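Local atomic coordinates of uncharacterized protein Atu1656 (Agrobacterium tumefaciens, PDB entry 2OJH), a protein that is of unknown function but belongs to the TolB family and folds as a six-bladed beta-propeller, a shape that often serves as a binding platform. Residues W186-W200 with S208-P222. Sequence-based numbering, arbitrary orientation. Where two conformers were deposited one is given.
Sequences WIYFNSSRTGQMQIW and SVERITDSAYGDWFP
Gln198 turns its amide into the loop that follows Arg211 and is gripped at both ends. Its OE1 takes Arg211 NH2 (2.9 Å, 165°) and the backbone N of Ser215, each on a lone pair in the carbonyl plane; Arg211 delivers its N-H within its own guanidinium plane. On the other branch, Gln198 NE2 reaches Ser215 OG at 3.0 Å and also bonds back to Met197 O, which receives Asp219 N from the opposite face. A bend at chi2 (-77°) folds the amide back to make this possible. Next along, Ile199 N donates to Thr213 OG1 (2.7 Å, 169°), and both hydroxyls, Thr213 OG1 and Ser215 OG, donate to Asp219 OD2, while Ser235 meets OD1. Ile199 O accepts Ile212 N and Thr213 N together.

Here one propeller blade hands over to the next: strand 209-211 is the outer edge of the 175-211 blade, paired antiparallel with strand 198-203, and strand 217-224 begins the following blade.

Between blades, Asn190 ND2 lies over one face of the Trp220 indole, 3.2 Å from CD2, and donates to Asp219 O. Selenomethionine Met197 packs CG against Trp220 CE2; its SE, oblique to the ring, makes a Met-aromatic contact. On the outer edge, Arg211 CB sits 3.7 Å above the centroid of the Trp200 six-membered ring, whose opposite face carries Arg193 CD. Deeper in, Ile199 CD1 packs against Pro222 CD at 3.9 Å.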
ATOM      1  N   TRP A 186       4.351   2.094  15.729  1.00 40.51           N
ATOM      2  CA  TRP A 186       2.971   1.764  15.370  1.00 40.02           C
ATOM      3  C   TRP A 186       2.851   1.182  13.970  1.00 39.78           C
ATOM      4  O   TRP A 186       3.655   1.489  13.077  1.00 39.86           O
ATOM      5  CB  TRP A 186       2.091   3.019  15.423  1.00 40.18           C
ATOM      6  CG  TRP A 186       1.944   3.644  16.772  1.00 40.32           C
ATOM      7  CD1 TRP A 186       2.668   4.687  17.274  1.00 41.50           C
ATOM      8  CD2 TRP A 186       0.989   3.291  17.787  1.00 40.82           C
ATOM      9  NE1 TRP A 186       2.237   4.993  18.548  1.00 40.12           N
ATOM     10  CE2 TRP A 186       1.209   4.150  18.885  1.00 40.05           C
ATOM     11  CE3 TRP A 186      -0.025   2.326  17.876  1.00 39.73           C
ATOM     12  CZ2 TRP A 186       0.443   4.085  20.051  1.00 40.66           C
ATOM     13  CZ3 TRP A 186      -0.781   2.252  19.044  1.00 40.34           C
ATOM     14  CH2 TRP A 186      -0.542   3.135  20.113  1.00 40.58           C
ATOM     15  N   ILE A 187       1.803   0.378  13.779  1.00 38.83           N
ATOM     16  CA  ILE A 187       1.371  -0.046  12.450  1.00 37.34           C
ATOM     17  C   ILE A 187      -0.068   0.483  12.308  1.00 37.36           C
ATOM     18  O   ILE A 187      -0.898   0.175  13.147  1.00 38.01           O
ATOM     19  CB  ILE A 187       1.411  -1.581  12.314  1.00 36.78           C
ATOM     20  CG1 ILE A 187       2.880  -2.077  12.220  1.00 36.60           C
ATOM     21  CG2 ILE A 187       0.585  -2.049  11.088  1.00 36.35           C
ATOM     22  CD1 ILE A 187       3.046  -3.534  12.605  1.00 34.30           C
ATOM     23  N   TYR A 188      -0.333   1.287  11.276  1.00 36.91           N
ATOM     24  CA  TYR A 188      -1.683   1.795  10.993  1.00 36.47           C
ATOM     25  C   TYR A 188      -2.323   0.809  10.019  1.00 36.28           C
ATOM     26  O   TYR A 188      -1.631   0.205   9.157  1.00 35.96           O
ATOM     27  CB  TYR A 188      -1.626   3.194  10.344  1.00 36.47           C
ATOM     28  CG  TYR A 188      -1.290   4.329  11.305  1.00 35.58           C
ATOM     29  CD1 TYR A 188      -0.032   4.431  11.919  1.00 35.48           C
ATOM     30  CD2 TYR A 188      -2.255   5.300  11.625  1.00 34.72           C
ATOM     31  CE1 TYR A 188       0.242   5.488  12.839  1.00 34.49           C
ATOM     32  CE2 TYR A 188      -1.980   6.340  12.508  1.00 33.31           C
ATOM     33  CZ  TYR A 188      -0.741   6.428  13.106  1.00 36.83           C
ATOM     34  OH  TYR A 188      -0.511   7.458  13.969  1.00 36.11           O
ATOM     35  N   PHE A 189      -3.630   0.615  10.173  1.00 36.10           N
ATOM     36  CA  PHE A 189      -4.365  -0.367   9.375  1.00 35.20           C
ATOM     37  C   PHE A 189      -5.845   0.022   9.407  1.00 34.86           C
ATOM     38  O   PHE A 189      -6.204   1.028  10.051  1.00 34.71           O
ATOM     39  CB  PHE A 189      -4.108  -1.798   9.911  1.00 35.62           C
ATOM     40  CG  PHE A 189      -4.699  -2.060  11.287  1.00 35.65           C
ATOM     41  CD1 PHE A 189      -4.026  -1.663  12.455  1.00 35.26           C
ATOM     42  CD2 PHE A 189      -5.928  -2.698  11.406  1.00 35.24           C
ATOM     43  CE1 PHE A 189      -4.580  -1.882  13.707  1.00 37.78           C
ATOM     44  CE2 PHE A 189      -6.500  -2.934  12.678  1.00 35.87           C
ATOM     45  CZ  PHE A 189      -5.819  -2.512  13.832  1.00 36.94           C
ATOM     46  N   ASN A 190      -6.695  -0.703   8.679  1.00 34.02           N
ATOM     47  CA  ASN A 190      -8.147  -0.463   8.838  1.00 34.67           C
ATOM     48  C   ASN A 190      -8.893  -1.676   9.377  1.00 34.25           C
ATOM     49  O   ASN A 190      -8.465  -2.813   9.203  1.00 34.27           O
ATOM     50  CB  ASN A 190      -8.817   0.116   7.561  1.00 34.94           C
ATOM     51  CG  ASN A 190      -8.736  -0.809   6.341  1.00 37.42           C
ATOM     52  OD1 ASN A 190      -7.925  -1.736   6.254  1.00 39.18           O
ATOM     53  ND2 ASN A 190      -9.548  -0.504   5.362  1.00 36.09           N
ATOM     54  N   SER A 191     -10.016  -1.441  10.052  1.00 34.67           N
ATOM     55  CA  SER A 191     -10.715  -2.542  10.639  1.00 34.75           C
ATOM     56  C   SER A 191     -12.204  -2.280  10.503  1.00 35.03           C
ATOM     57  O   SER A 191     -12.649  -1.116  10.596  1.00 35.11           O
ATOM     58  CB  SER A 191     -10.317  -2.660  12.119  1.00 35.35           C
ATOM     59  OG  SER A 191     -10.976  -3.739  12.751  1.00 35.77           O
ATOM     60  N   SER A 192     -12.970  -3.347  10.283  1.00 34.61           N
ATOM     61  CA  SER A 192     -14.425  -3.224  10.164  1.00 34.92           C
ATOM     62  C   SER A 192     -15.119  -3.418  11.498  1.00 35.04           C
ATOM     63  O   SER A 192     -16.360  -3.461  11.545  1.00 35.55           O
ATOM     64  CB  SER A 192     -14.972  -4.292   9.210  1.00 35.85           C
ATOM     65  OG  SER A 192     -14.697  -5.605   9.721  1.00 34.42           O
ATOM     66  N   ARG A 193     -14.351  -3.517  12.579  1.00 34.98           N
ATOM     67  CA  ARG A 193     -14.929  -3.870  13.877  1.00 35.68           C
ATOM     68  C   ARG A 193     -16.073  -2.956  14.334  1.00 36.19           C
ATOM     69  O   ARG A 193     -16.922  -3.370  15.130  1.00 35.85           O
ATOM     70  CB  ARG A 193     -13.842  -4.049  14.967  1.00 35.58           C
ATOM     71  CG  ARG A 193     -13.229  -2.770  15.546  1.00 36.85           C
ATOM     72  CD  ARG A 193     -11.980  -3.077  16.377  1.00 36.33           C
ATOM     73  NE  ARG A 193     -10.878  -3.596  15.557  1.00 34.48           N
ATOM     74  CZ  ARG A 193      -9.680  -3.958  16.021  1.00 35.41           C
ATOM     75  NH1 ARG A 193      -9.399  -3.867  17.317  1.00 33.90           N
ATOM     76  NH2 ARG A 193      -8.747  -4.412  15.180  1.00 31.39           N
ATOM     77  N   THR A 194     -16.118  -1.730  13.827  1.00 36.30           N
ATOM     78  CA  THR A 194     -17.195  -0.809  14.254  1.00 36.55           C
ATOM     79  C   THR A 194     -18.353  -0.745  13.278  1.00 36.95           C
ATOM     80  O   THR A 194     -19.290   0.027  13.475  1.00 36.91           O
ATOM     81  CB  THR A 194     -16.682   0.628  14.460  1.00 37.13           C
ATOM     82  OG1 THR A 194     -16.026   1.076  13.263  1.00 35.00           O
ATOM     83  CG2 THR A 194     -15.721   0.718  15.661  1.00 38.09           C
ATOM     84  N   GLY A 195     -18.296  -1.495  12.186  1.00 37.60           N
ATOM     85  CA  GLY A 195     -19.430  -1.439  11.257  1.00 39.22           C
ATOM     86  C   GLY A 195     -19.028  -1.045   9.859  1.00 40.10           C
ATOM     87  O   GLY A 195     -19.563  -1.570   8.879  1.00 40.65           O
ATOM     88  N   GLN A 196     -18.066  -0.133   9.762  1.00 40.10           N
ATOM     89  CA  GLN A 196     -17.481   0.204   8.474  1.00 40.30           C
ATOM     90  C   GLN A 196     -15.977   0.213   8.627  1.00 39.01           C
ATOM     91  O   GLN A 196     -15.455   0.154   9.750  1.00 38.52           O
ATOM     92  CB  GLN A 196     -18.030   1.537   7.939  1.00 41.09           C
ATOM     93  CG  GLN A 196     -17.740   2.743   8.810  1.00 43.86           C
ATOM     94  CD  GLN A 196     -18.767   3.865   8.667  1.00 48.69           C
ATOM     95  OE1 GLN A 196     -19.977   3.648   8.796  1.00 50.74           O
ATOM     96  NE2 GLN A 196     -18.283   5.076   8.423  1.00 47.92           N
HETATM   97  N   MSE A 197     -15.258   0.236   7.514  1.00 38.68           N
HETATM   98  CA  MSE A 197     -13.814   0.322   7.620  1.00 38.13           C
HETATM   99  C   MSE A 197     -13.438   1.699   8.212  1.00 37.36           C
HETATM  100  O   MSE A 197     -13.945   2.740   7.756  1.00 38.04           O
HETATM  101  CB  MSE A 197     -13.143   0.109   6.268  1.00 39.58           C
HETATM  102  CG  MSE A 197     -13.053  -1.352   5.802  1.00 41.97           C
HETATM  103 SE   MSE A 197     -12.197  -2.506   7.129  0.80 53.34          SE
HETATM  104  CE  MSE A 197     -11.121  -3.752   6.106  1.00 43.42           C
ATOM    105  N   GLN A 198     -12.617   1.678   9.267  1.00 35.65           N
ATOM    106  CA  GLN A 198     -12.042   2.864   9.919  1.00 33.83           C
ATOM    107  C   GLN A 198     -10.568   2.620  10.135  1.00 33.84           C
ATOM    108  O   GLN A 198     -10.137   1.441  10.189  1.00 35.37           O
ATOM    109  CB  GLN A 198     -12.670   3.085  11.272  1.00 33.49           C
ATOM    110  CG  GLN A 198     -14.194   3.205  11.204  1.00 31.81           C
ATOM    111  CD  GLN A 198     -14.656   4.568  10.709  1.00 35.12           C
ATOM    112  OE1 GLN A 198     -15.044   5.403  11.504  1.00 33.49           O
ATOM    113  NE2 GLN A 198     -14.619   4.786   9.399  1.00 36.50           N
ATOM    114  N   ILE A 199      -9.803   3.706  10.270  1.00 32.84           N
ATOM    115  CA  ILE A 199      -8.368   3.584  10.532  1.00 34.13           C
ATOM    116  C   ILE A 199      -8.133   3.342  12.015  1.00 33.35           C
ATOM    117  O   ILE A 199      -8.717   4.017  12.886  1.00 31.98           O
ATOM    118  CB  ILE A 199      -7.514   4.796  10.021  1.00 34.27           C
ATOM    119  CG1 ILE A 199      -7.876   5.158   8.571  1.00 33.09           C
ATOM    120  CG2 ILE A 199      -6.038   4.482  10.193  1.00 34.37           C
ATOM    121  CD1 ILE A 199      -7.817   4.013   7.602  1.00 35.70           C
ATOM    122  N   TRP A 200      -7.293   2.338  12.271  1.00 32.78           N
ATOM    123  CA  TRP A 200      -6.852   1.984  13.613  1.00 34.12           C
ATOM    124  C   TRP A 200      -5.322   1.926  13.588  1.00 34.81           C
ATOM    125  O   TRP A 200      -4.699   1.931  12.514  1.00 35.68           O
ATOM    126  CB  TRP A 200      -7.423   0.620  14.033  1.00 32.89           C
ATOM    127  CG  TRP A 200      -8.922   0.641  14.369  1.00 32.85           C
ATOM    128  CD1 TRP A 200      -9.968   0.766  13.490  1.00 33.25           C
ATOM    129  CD2 TRP A 200      -9.497   0.514  15.657  1.00 33.35           C
ATOM    130  NE1 TRP A 200     -11.179   0.733  14.164  1.00 33.38           N
ATOM    131  CE2 TRP A 200     -10.914   0.583  15.501  1.00 32.70           C
ATOM    132  CE3 TRP A 200      -8.963   0.357  16.942  1.00 34.25           C
ATOM    133  CZ2 TRP A 200     -11.781   0.502  16.573  1.00 34.22           C
ATOM    134  CZ3 TRP A 200      -9.835   0.285  18.016  1.00 33.86           C
ATOM    135  CH2 TRP A 200     -11.231   0.347  17.826  1.00 34.64           C
ATOM    136  N   SER A 208      -1.101  -2.797  22.490  0.70 41.53           N
ATOM    137  CA  SER A 208      -2.233  -1.902  22.503  0.70 40.88           C
ATOM    138  C   SER A 208      -2.633  -1.578  21.074  0.70 40.02           C
ATOM    139  O   SER A 208      -1.840  -1.705  20.131  0.70 40.50           O
ATOM    140  CB  SER A 208      -1.974  -0.633  23.321  0.70 40.74           C
ATOM    141  OG  SER A 208      -1.310   0.363  22.570  0.70 42.48           O
ATOM    142  N   VAL A 209      -3.901  -1.189  20.941  0.50 38.71           N
ATOM    143  CA  VAL A 209      -4.543  -0.856  19.670  0.50 37.58           C
ATOM    144  C   VAL A 209      -5.513   0.295  19.967  0.50 37.26           C
ATOM    145  O   VAL A 209      -6.032   0.397  21.080  0.50 36.78           O
ATOM    146  CB  VAL A 209      -5.290  -2.096  19.071  0.50 37.42           C
ATOM    147  CG1 VAL A 209      -6.444  -2.558  19.984  0.50 36.54           C
ATOM    148  CG2 VAL A 209      -5.786  -1.837  17.642  0.50 36.79           C
ATOM    149  N   GLU A 210      -5.748   1.161  18.987  1.00 36.31           N
ATOM    150  CA  GLU A 210      -6.641   2.325  19.177  1.00 36.92           C
ATOM    151  C   GLU A 210      -7.216   2.876  17.872  1.00 36.36           C
ATOM    152  O   GLU A 210      -6.615   2.732  16.810  1.00 36.26           O
ATOM    153  CB  GLU A 210      -5.952   3.432  19.979  1.00 37.70           C
ATOM    154  CG  GLU A 210      -4.656   3.881  19.380  1.00 38.99           C
ATOM    155  CD  GLU A 210      -3.859   4.806  20.301  1.00 42.69           C
ATOM    156  OE1 GLU A 210      -3.775   4.560  21.527  1.00 46.40           O
ATOM    157  OE2 GLU A 210      -3.306   5.785  19.794  1.00 43.98           O
ATOM    158  N   ARG A 211      -8.389   3.497  17.967  1.00 35.42           N
ATOM    159  CA  ARG A 211      -9.104   3.960  16.796  1.00 35.76           C
ATOM    160  C   ARG A 211      -8.554   5.317  16.376  1.00 36.04           C
ATOM    161  O   ARG A 211      -8.342   6.196  17.225  1.00 36.60           O
ATOM    162  CB  ARG A 211     -10.600   4.067  17.093  1.00 35.84           C
ATOM    163  CG  ARG A 211     -11.468   4.239  15.875  1.00 36.65           C
ATOM    164  CD  ARG A 211     -12.906   4.297  16.280  1.00 36.86           C
ATOM    165  NE  ARG A 211     -13.800   4.549  15.156  1.00 35.95           N
ATOM    166  CZ  ARG A 211     -15.128   4.543  15.247  1.00 35.32           C
ATOM    167  NH1 ARG A 211     -15.730   4.267  16.407  1.00 33.39           N
ATOM    168  NH2 ARG A 211     -15.864   4.803  14.171  1.00 34.36           N
ATOM    169  N   ILE A 212      -8.358   5.493  15.070  1.00 35.02           N
ATOM    170  CA  ILE A 212      -7.829   6.746  14.528  1.00 34.19           C
ATOM    171  C   ILE A 212      -8.813   7.560  13.699  1.00 34.45           C
ATOM    172  O   ILE A 212      -8.788   8.791  13.782  1.00 35.27           O
ATOM    173  CB  ILE A 212      -6.547   6.509  13.715  1.00 33.81           C
ATOM    174  CG1 ILE A 212      -5.462   5.897  14.620  1.00 33.29           C
ATOM    175  CG2 ILE A 212      -6.125   7.802  12.988  1.00 32.62           C
ATOM    176  CD1 ILE A 212      -4.903   6.802  15.709  1.00 34.37           C
ATOM    177  N   THR A 213      -9.656   6.912  12.892  1.00 34.63           N
ATOM    178  CA  THR A 213     -10.781   7.647  12.276  1.00 35.22           C
ATOM    179  C   THR A 213     -12.124   7.245  12.880  1.00 35.42           C
ATOM    180  O   THR A 213     -12.317   6.108  13.318  1.00 34.84           O
ATOM    181  CB  THR A 213     -10.839   7.513  10.737  1.00 35.33           C
ATOM    182  OG1 THR A 213     -11.027   6.136  10.363  1.00 37.07           O
ATOM    183  CG2 THR A 213      -9.576   8.032  10.104  1.00 36.58           C
ATOM    184  N   ASP A 214     -13.050   8.208  12.907  1.00 34.93           N
ATOM    185  CA  ASP A 214     -14.412   7.976  13.321  1.00 36.32           C
ATOM    186  C   ASP A 214     -15.187   8.810  12.314  1.00 36.40           C
ATOM    187  O   ASP A 214     -15.386   9.997  12.532  1.00 36.39           O
ATOM    188  CB  ASP A 214     -14.600   8.517  14.729  1.00 36.49           C
ATOM    189  CG  ASP A 214     -15.913   8.099  15.353  1.00 37.81           C
ATOM    190  OD1 ASP A 214     -16.869   7.759  14.618  1.00 37.28           O
ATOM    191  OD2 ASP A 214     -15.981   8.112  16.597  1.00 41.93           O
ATOM    192  N   SER A 215     -15.518   8.208  11.168  1.00 36.22           N
ATOM    193  CA  SER A 215     -16.058   8.956  10.028  1.00 36.46           C
ATOM    194  C   SER A 215     -17.341   8.332   9.533  1.00 36.46           C
ATOM    195  O   SER A 215     -17.689   7.218   9.938  1.00 36.45           O
ATOM    196  CB  SER A 215     -15.055   9.007   8.868  1.00 36.44           C
ATOM    197  OG  SER A 215     -14.598   7.700   8.504  1.00 38.17           O
ATOM    198  N   ALA A 216     -18.034   9.054   8.652  1.00 35.18           N
ATOM    199  CA  ALA A 216     -19.127   8.490   7.882  1.00 35.30           C
ATOM    200  C   ALA A 216     -18.652   7.755   6.621  1.00 35.12           C
ATOM    201  O   ALA A 216     -19.431   7.549   5.698  1.00 36.67           O
ATOM    202  CB  ALA A 216     -20.129   9.591   7.490  1.00 34.25           C
ATOM    203  N   TYR A 217     -17.397   7.338   6.570  1.00 35.12           N
ATOM    204  CA  TYR A 217     -16.897   6.696   5.347  1.00 35.37           C
ATOM    205  C   TYR A 217     -16.257   5.372   5.669  1.00 34.42           C
ATOM    206  O   TYR A 217     -16.079   5.047   6.837  1.00 33.74           O
ATOM    207  CB  TYR A 217     -15.842   7.571   4.663  1.00 36.72           C
ATOM    208  CG  TYR A 217     -16.365   8.930   4.272  1.00 38.64           C
ATOM    209  CD1 TYR A 217     -17.404   9.058   3.346  1.00 37.09           C
ATOM    210  CD2 TYR A 217     -15.832  10.085   4.836  1.00 41.21           C
ATOM    211  CE1 TYR A 217     -17.895  10.296   2.993  1.00 42.02           C
ATOM    212  CE2 TYR A 217     -16.319  11.351   4.479  1.00 41.10           C
ATOM    213  CZ  TYR A 217     -17.350  11.438   3.555  1.00 41.89           C
ATOM    214  OH  TYR A 217     -17.867  12.672   3.200  1.00 43.03           O
ATOM    215  N   GLY A 218     -15.946   4.602   4.625  1.00 33.37           N
ATOM    216  CA  GLY A 218     -15.037   3.454   4.752  1.00 33.06           C
ATOM    217  C   GLY A 218     -13.633   3.900   4.351  1.00 33.58           C
ATOM    218  O   GLY A 218     -13.402   4.318   3.212  1.00 33.14           O
ATOM    219  N   ASP A 219     -12.688   3.769   5.280  1.00 33.00           N
ATOM    220  CA  ASP A 219     -11.412   4.452   5.187  1.00 32.24           C
ATOM    221  C   ASP A 219     -10.458   3.330   4.932  1.00 32.12           C
ATOM    222  O   ASP A 219     -10.510   2.310   5.629  1.00 31.24           O
ATOM    223  CB  ASP A 219     -11.113   5.178   6.522  1.00 32.38           C
ATOM    224  CG  ASP A 219     -12.040   6.373   6.782  1.00 34.31           C
ATOM    225  OD1 ASP A 219     -12.509   6.979   5.806  1.00 31.93           O
ATOM    226  OD2 ASP A 219     -12.264   6.736   7.958  1.00 32.92           O
ATOM    227  N   TRP A 220      -9.583   3.494   3.927  1.00 32.45           N
ATOM    228  CA  TRP A 220      -8.816   2.379   3.420  1.00 32.83           C
ATOM    229  C   TRP A 220      -7.391   2.842   3.107  1.00 33.70           C
ATOM    230  O   TRP A 220      -7.136   4.036   2.900  1.00 34.97           O
ATOM    231  CB  TRP A 220      -9.479   1.882   2.121  1.00 33.02           C
ATOM    232  CG  TRP A 220     -10.647   0.902   2.320  1.00 32.88           C
ATOM    233  CD1 TRP A 220     -11.977   1.197   2.509  1.00 33.66           C
ATOM    234  CD2 TRP A 220     -10.536  -0.513   2.336  1.00 33.00           C
ATOM    235  NE1 TRP A 220     -12.707   0.010   2.640  1.00 33.38           N
ATOM    236  CE2 TRP A 220     -11.814  -1.045   2.549  1.00 35.53           C
ATOM    237  CE3 TRP A 220      -9.438  -1.399   2.214  1.00 35.06           C
ATOM    238  CZ2 TRP A 220     -12.038  -2.427   2.634  1.00 34.03           C
ATOM    239  CZ3 TRP A 220      -9.671  -2.758   2.304  1.00 34.53           C
ATOM    240  CH2 TRP A 220     -10.954  -3.258   2.495  1.00 35.16           C
ATOM    241  N   PHE A 221      -6.459   1.911   3.045  1.00 36.09           N
ATOM    242  CA  PHE A 221      -5.122   2.233   2.584  1.00 35.73           C
ATOM    243  C   PHE A 221      -4.375   3.334   3.370  1.00 36.94           C
ATOM    244  O   PHE A 221      -3.831   4.260   2.748  1.00 38.63           O
ATOM    245  CB  PHE A 221      -5.128   2.610   1.080  1.00 36.70           C
ATOM    246  CG  PHE A 221      -6.120   1.842   0.247  1.00 38.05           C
ATOM    247  CD1 PHE A 221      -6.029   0.437   0.118  1.00 36.05           C
ATOM    248  CD2 PHE A 221      -7.138   2.524  -0.423  1.00 38.13           C
ATOM    249  CE1 PHE A 221      -6.989  -0.283  -0.631  1.00 36.86           C
ATOM    250  CE2 PHE A 221      -8.098   1.820  -1.192  1.00 39.95           C
ATOM    251  CZ  PHE A 221      -8.025   0.417  -1.298  1.00 36.56           C
ATOM    252  N   PRO A 222      -4.300   3.241   4.718  1.00 37.37           N
ATOM    253  CA  PRO A 222      -3.469   4.243   5.433  1.00 37.39           C
ATOM    254  C   PRO A 222      -1.966   4.132   5.153  1.00 38.54           C
ATOM    255  O   PRO A 222      -1.374   3.022   5.228  1.00 38.74           O
ATOM    256  CB  PRO A 222      -3.819   3.986   6.917  1.00 38.02           C
ATOM    257  CG  PRO A 222      -4.211   2.511   6.963  1.00 35.79           C
ATOM    258  CD  PRO A 222      -4.963   2.305   5.658  1.00 36.31           C
TER
HETATM  259  O   HOH W   1      -6.758  -0.648   3.995  1.00 30.50           O